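Local coordinates for glutathione peroxidase (Trypanosoma cruzi, PDB 3E0U), which probably reduces hydroperoxides as a thioredoxin-fold peroxidase of the glutathione peroxidase family, at residues A[109-112]-A[113-117]; A[125-128]-A[129-132]. All blocks are in the same frame, centred on the assembly; numbering follows the deposited sequence.

Contact 1: A[109-112]-A[113-117]; sequences YEFM and KATIP
F111 and T115, one turn apart near the C-terminal end of helix 107-115 of the thioredoxin fold, meet ring to hydroxyl: T115 OG1 sits over one face of the F111 ring, 3.4 Å from CE1 and offset toward the rim. The first torsion of T115 (chi1 -54°) turns OG1 back beside its own backbone N, which brings the hydroxyl onto the preceding turn of the helix. There it donates to F111 O at 2.7 Å, the common way for a helical threonine to satisfy itself. It comes from above the carbonyl plane, and T115 N reaches the same oxygen from the opposite face, so two donors grip one acceptor.

On another side of the helix K113 runs back along the chain toward Y109 and E110. Its CD lies at the edge of the Y109 ring, 4.0 Å from CD2, the two side chains crossing at about a right angle, while M112 CE covers a face of that ring. A bend at chi3 (44°) then turns the ammonium toward E110, whose OE2 forms a salt bridge with K113 NZ at 3.6 Å; NZ is also hydrogen-bonded to N101 OD1 and V100 O. I116 is the first residue to leave helical geometry, yet its N still reaches M112 O at 3.0 Å.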
loop_
_atom_site.group_PDB
_atom_site.type_symbol
_atom_site.label_atom_id
_atom_site.label_comp_id
_atom_site.label_asym_id
_atom_site.label_seq_id
_atom_site.Cartn_x
_atom_site.Cartn_y
_atom_site.Cartn_z
ATOM N N TYR A 109 -4.835 8.543 -0.742
ATOM C CA TYR A 109 -4.297 8.470 0.626
ATOM C C TYR A 109 -5.133 9.172 1.653
ATOM O O TYR A 109 -5.276 8.663 2.754
ATOM C CB TYR A 109 -2.848 8.908 0.684
ATOM C CG TYR A 109 -1.925 7.690 0.707
ATOM C CD1 TYR A 109 -1.558 7.069 -0.482
ATOM C CD2 TYR A 109 -1.567 7.063 1.915
ATOM C CE1 TYR A 109 -0.875 5.937 -0.479
ATOM C CE2 TYR A 109 -0.778 5.903 1.903
ATOM C CZ TYR A 109 -0.369 5.413 0.689
ATOM O OH TYR A 109 0.443 4.285 0.555
ATOM N N GLU A 110 -5.703 10.327 1.317
ATOM C CA GLU A 110 -6.659 10.967 2.219
ATOM C C GLU A 110 -7.824 10.003 2.469
ATOM O O GLU A 110 -8.178 9.745 3.613
ATOM C CB GLU A 110 -7.157 12.351 1.694
ATOM C CG GLU A 110 -6.047 13.387 1.330
ATOM C CD GLU A 110 -5.413 14.126 2.533
ATOM O OE1 GLU A 110 -5.278 15.390 2.467
ATOM O OE2 GLU A 110 -5.097 13.479 3.565
ATOM N N PHE A 111 -8.406 9.439 1.418
ATOM C CA PHE A 111 -9.463 8.394 1.565
ATOM C C PHE A 111 -9.085 7.224 2.544
ATOM O O PHE A 111 -9.804 6.947 3.527
ATOM C CB PHE A 111 -9.896 7.842 0.164
ATOM C CG PHE A 111 -10.860 6.659 0.256
ATOM C CD1 PHE A 111 -12.119 6.815 0.832
ATOM C CD2 PHE A 111 -10.493 5.399 -0.211
ATOM C CE1 PHE A 111 -12.980 5.713 0.990
ATOM C CE2 PHE A 111 -11.315 4.296 -0.050
ATOM C CZ PHE A 111 -12.571 4.443 0.553
ATOM N N MET A 112 -7.953 6.559 2.291
ATOM C CA MET A 112 -7.539 5.433 3.129
ATOM C C MET A 112 -7.207 5.878 4.525
ATOM O O MET A 112 -7.462 5.155 5.456
ATOM C CB MET A 112 -6.327 4.688 2.557
ATOM C CG MET A 112 -6.466 4.275 1.099
ATOM S SD MET A 112 -5.227 3.147 0.483
ATOM C CE MET A 112 -3.735 4.100 0.408
ATOM N N LYS A 113 -6.514 7.000 4.679
ATOM C CA LYS A 113 -6.150 7.483 6.033
ATOM C C LYS A 113 -7.391 7.928 6.818
ATOM O O LYS A 113 -7.481 7.717 8.022
ATOM C CB LYS A 113 -5.113 8.615 5.957
ATOM C CG LYS A 113 -3.768 8.225 5.276
ATOM C CD LYS A 113 -3.025 9.484 4.793
ATOM C CE LYS A 113 -3.061 10.571 5.852
ATOM N NZ LYS A 113 -2.490 11.835 5.331
ATOM N N ALA A 114 -8.345 8.555 6.134
ATOM C CA ALA A 114 -9.612 8.943 6.750
ATOM C C ALA A 114 -10.440 7.694 7.094
ATOM O O ALA A 114 -10.900 7.556 8.208
ATOM C CB ALA A 114 -10.382 9.910 5.833
ATOM N N THR A 115 -10.473 6.699 6.214
ATOM C CA THR A 115 -11.216 5.468 6.513
ATOM C C THR A 115 -10.613 4.776 7.748
ATOM O O THR A 115 -11.328 4.409 8.651
ATOM C CB THR A 115 -11.250 4.501 5.288
ATOM O OG1 THR A 115 -11.758 5.196 4.147
ATOM C CG2 THR A 115 -12.135 3.301 5.570
ATOM N N ILE A 116 -9.285 4.643 7.807
ATOM C CA ILE A 116 -8.634 4.038 8.977
ATOM C C ILE A 116 -7.462 4.894 9.494
ATOM O O ILE A 116 -6.398 4.922 8.882
ATOM C CB ILE A 116 -8.178 2.606 8.659
ATOM C CG1 ILE A 116 -9.319 1.866 7.972
ATOM C CG2 ILE A 116 -7.786 1.885 9.922
ATOM C CD1 ILE A 116 -8.868 0.817 7.040
ATOM N N PRO A 117 -7.679 5.660 10.585
ATOM C CA PRO A 117 -6.614 6.497 11.201
ATOM C C PRO A 117 -5.608 5.772 12.144
ATOM O O PRO A 117 -5.742 4.569 12.408
ATOM C CB PRO A 117 -7.405 7.572 11.976
ATOM C CG PRO A 117 -8.841 7.415 11.518
ATOM C CD PRO A 117 -8.996 5.960 11.175
#

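Contact 2: A[125-128]-A[129-132]. With GOL (glycerol), chain C.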
loop_
_atom_site.group_PDB
_atom_site.type_symbol
_atom_site.label_atom_id
_atom_site.label_comp_id
_atom_site.label_asym_id
_atom_site.label_seq_id
_atom_site.Cartn_x
_atom_site.Cartn_y
_atom_site.Cartn_z
ATOM N N ILE A 125 0.152 9.772 7.973
ATOM C CA ILE A 125 1.015 8.625 7.783
ATOM C C ILE A 125 2.245 9.051 8.590
ATOM O O ILE A 125 2.616 10.220 8.555
ATOM C CB ILE A 125 1.359 8.342 6.284
ATOM C CG1 ILE A 125 0.094 8.125 5.435
ATOM C CG2 ILE A 125 2.192 7.103 6.183
ATOM C CD1 ILE A 125 -0.584 6.782 5.705
ATOM N N LYS A 126 2.763 8.132 9.421
ATOM C CA LYS A 126 3.875 8.398 10.338
ATOM C C LYS A 126 5.171 7.726 9.871
ATOM O O LYS A 126 6.281 8.276 10.065
ATOM C CB LYS A 126 3.543 7.888 11.754
ATOM C CG LYS A 126 2.855 8.838 12.703
ATOM C CD LYS A 126 1.395 9.048 12.362
ATOM C CE LYS A 126 0.494 7.873 12.743
ATOM N NZ LYS A 126 -0.979 8.245 12.558
ATOM N N TRP A 127 5.037 6.509 9.333
ATOM C CA TRP A 127 6.200 5.707 8.951
ATOM C C TRP A 127 6.225 5.215 7.496
ATOM O O TRP A 127 5.198 5.080 6.837
ATOM C CB TRP A 127 6.321 4.472 9.888
ATOM C CG TRP A 127 5.791 4.682 11.339
ATOM C CD1 TRP A 127 4.700 4.075 11.915
ATOM C CD2 TRP A 127 6.311 5.576 12.326
ATOM N NE1 TRP A 127 4.543 4.509 13.213
ATOM C CE2 TRP A 127 5.492 5.463 13.473
ATOM C CE3 TRP A 127 7.370 6.487 12.344
ATOM C CZ2 TRP A 127 5.699 6.227 14.612
ATOM C CZ3 TRP A 127 7.556 7.262 13.474
ATOM C CH2 TRP A 127 6.745 7.107 14.602
ATOM N N ASN A 128 7.415 4.871 7.028
ATOM C CA ASN A 128 7.543 4.186 5.764
ATOM C C ASN A 128 7.049 2.757 5.920
ATOM O O ASN A 128 7.197 2.177 6.986
ATOM C CB ASN A 128 9.003 4.145 5.332
ATOM C CG ASN A 128 9.432 5.397 4.626
ATOM O OD1 ASN A 128 8.627 6.075 3.962
ATOM N ND2 ASN A 128 10.732 5.614 4.613
ATOM N N PHE A 129 6.501 2.189 4.848
ATOM C CA PHE A 129 6.064 0.787 4.852
ATOM C C PHE A 129 4.884 0.496 5.763
ATOM O O PHE A 129 4.731 -0.613 6.270
ATOM C CB PHE A 129 7.246 -0.186 5.124
ATOM C CG PHE A 129 8.115 -0.428 3.917
ATOM C CD1 PHE A 129 7.674 -1.214 2.888
ATOM C CD2 PHE A 129 9.369 0.113 3.834
ATOM C CE1 PHE A 129 8.391 -1.321 1.724
ATOM C CE2 PHE A 129 10.176 -0.140 2.740
ATOM C CZ PHE A 129 9.697 -0.857 1.687
ATOM N N THR A 130 4.113 1.544 6.022
ATOM C CA THR A 130 2.771 1.444 6.537
ATOM C C THR A 130 1.994 0.897 5.365
ATOM O O THR A 130 2.252 1.221 4.222
ATOM C CB THR A 130 2.184 2.835 6.866
ATOM O OG1 THR A 130 2.863 3.375 7.985
ATOM C CG2 THR A 130 0.672 2.767 7.186
ATOM N N SER A 131 1.075 0.003 5.645
ATOM C CA SER A 131 0.225 -0.570 4.607
ATOM C C SER A 131 -1.263 -0.596 5.010
ATOM O O SER A 131 -1.640 -0.494 6.218
ATOM C CB SER A 131 0.700 -1.970 4.164
ATOM O OG SER A 131 0.642 -2.948 5.202
ATOM N N PHE A 132 -2.072 -0.702 3.982
ATOM C CA PHE A 132 -3.487 -0.732 4.046
ATOM C C PHE A 132 -3.865 -1.926 3.287
ATOM O O PHE A 132 -3.444 -2.111 2.202
ATOM C CB PHE A 132 -4.084 0.467 3.332
ATOM C CG PHE A 132 -3.936 1.743 4.066
ATOM C CD1 PHE A 132 -4.784 2.068 5.087
ATOM C CD2 PHE A 132 -2.959 2.616 3.748
ATOM C CE1 PHE A 132 -4.643 3.192 5.733
ATOM C CE2 PHE A 132 -2.819 3.720 4.421
ATOM C CZ PHE A 132 -3.666 4.016 5.407
HETATM C C1 GOL C . 1.353 4.197 12.864
HETATM O O1 GOL C . 1.580 2.848 13.217
HETATM C C2 GOL C . 0.487 4.180 11.625
HETATM O O2 GOL C . -0.797 3.735 11.977
HETATM C C3 GOL C . 0.493 5.533 10.943
HETATM O O3 GOL C . 1.405 5.546 9.832
#
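This is a local contact round a type II beta turn, W127 to T130, in the thioredoxin fold, where the loop after helix 107-115 reverses and enters central strand 131-134. F129 holds the third position of the turn with a positive phi (67°), the left-handed conformation that a type II turn requires there. The T130 side chain reaches back across the turn. With OG1 beside its own N (chi1 -69°), the hydroxyl lies 3.1 Å from W127 O and 3.2 Å from O3 of a glycerol, probably left from the crystallisation liquor. Either hydroxyl may be the donor between T130 OG1 and glycerol O3, which leaves open whether the threonine proton goes to W127 O; that carbonyl also accepts from N32 ND2 of the neighbouring strand 28-33.

Glycerol O3 is held from a second direction by K126 N, which donates to it at 2.9 Å in a nearly straight bond (166°). The same ligand extends to the W127 indole, with O1 in plane at its edge and C1 3.2 Å from NE1. K126 CB packs over the centre of one face of that indole, joining consecutive side chains beside the turn.

Deeper in the fold, I125 and F132 close the contact with apolar atoms, their side chains coming from opposite directions. On I125 it is the end of the longer branch, CD1, that does the touching, while CG2 stays on the side of T130 OG1. The CD1 methyl group meets the F132 ring at its edge, near the ring plane, with CE2 4.0 Å away.

Contacts 1 and 2 follow each other in the chain, their centres 12 Å apart, and together they illustrate how a helix is seated on the sheet of a thioredoxin fold. Helix 107-115 lies against I125 and strand 131-134: K113 CD packs on I125 CG1 at 3.5 Å, and Y109 CE2 is 3.9 Å from both I125 CD1 and F132 CE2. The helix backbone joins in, M112 O lying 3.4 Å from F132 CE1. N101 ties the two further, since its OD1 also accepts from I125 N. Only contact 2 approaches the predicted active site, the side chain of N128 lying about 8 Å from that of C37; contact 1 lies away from it.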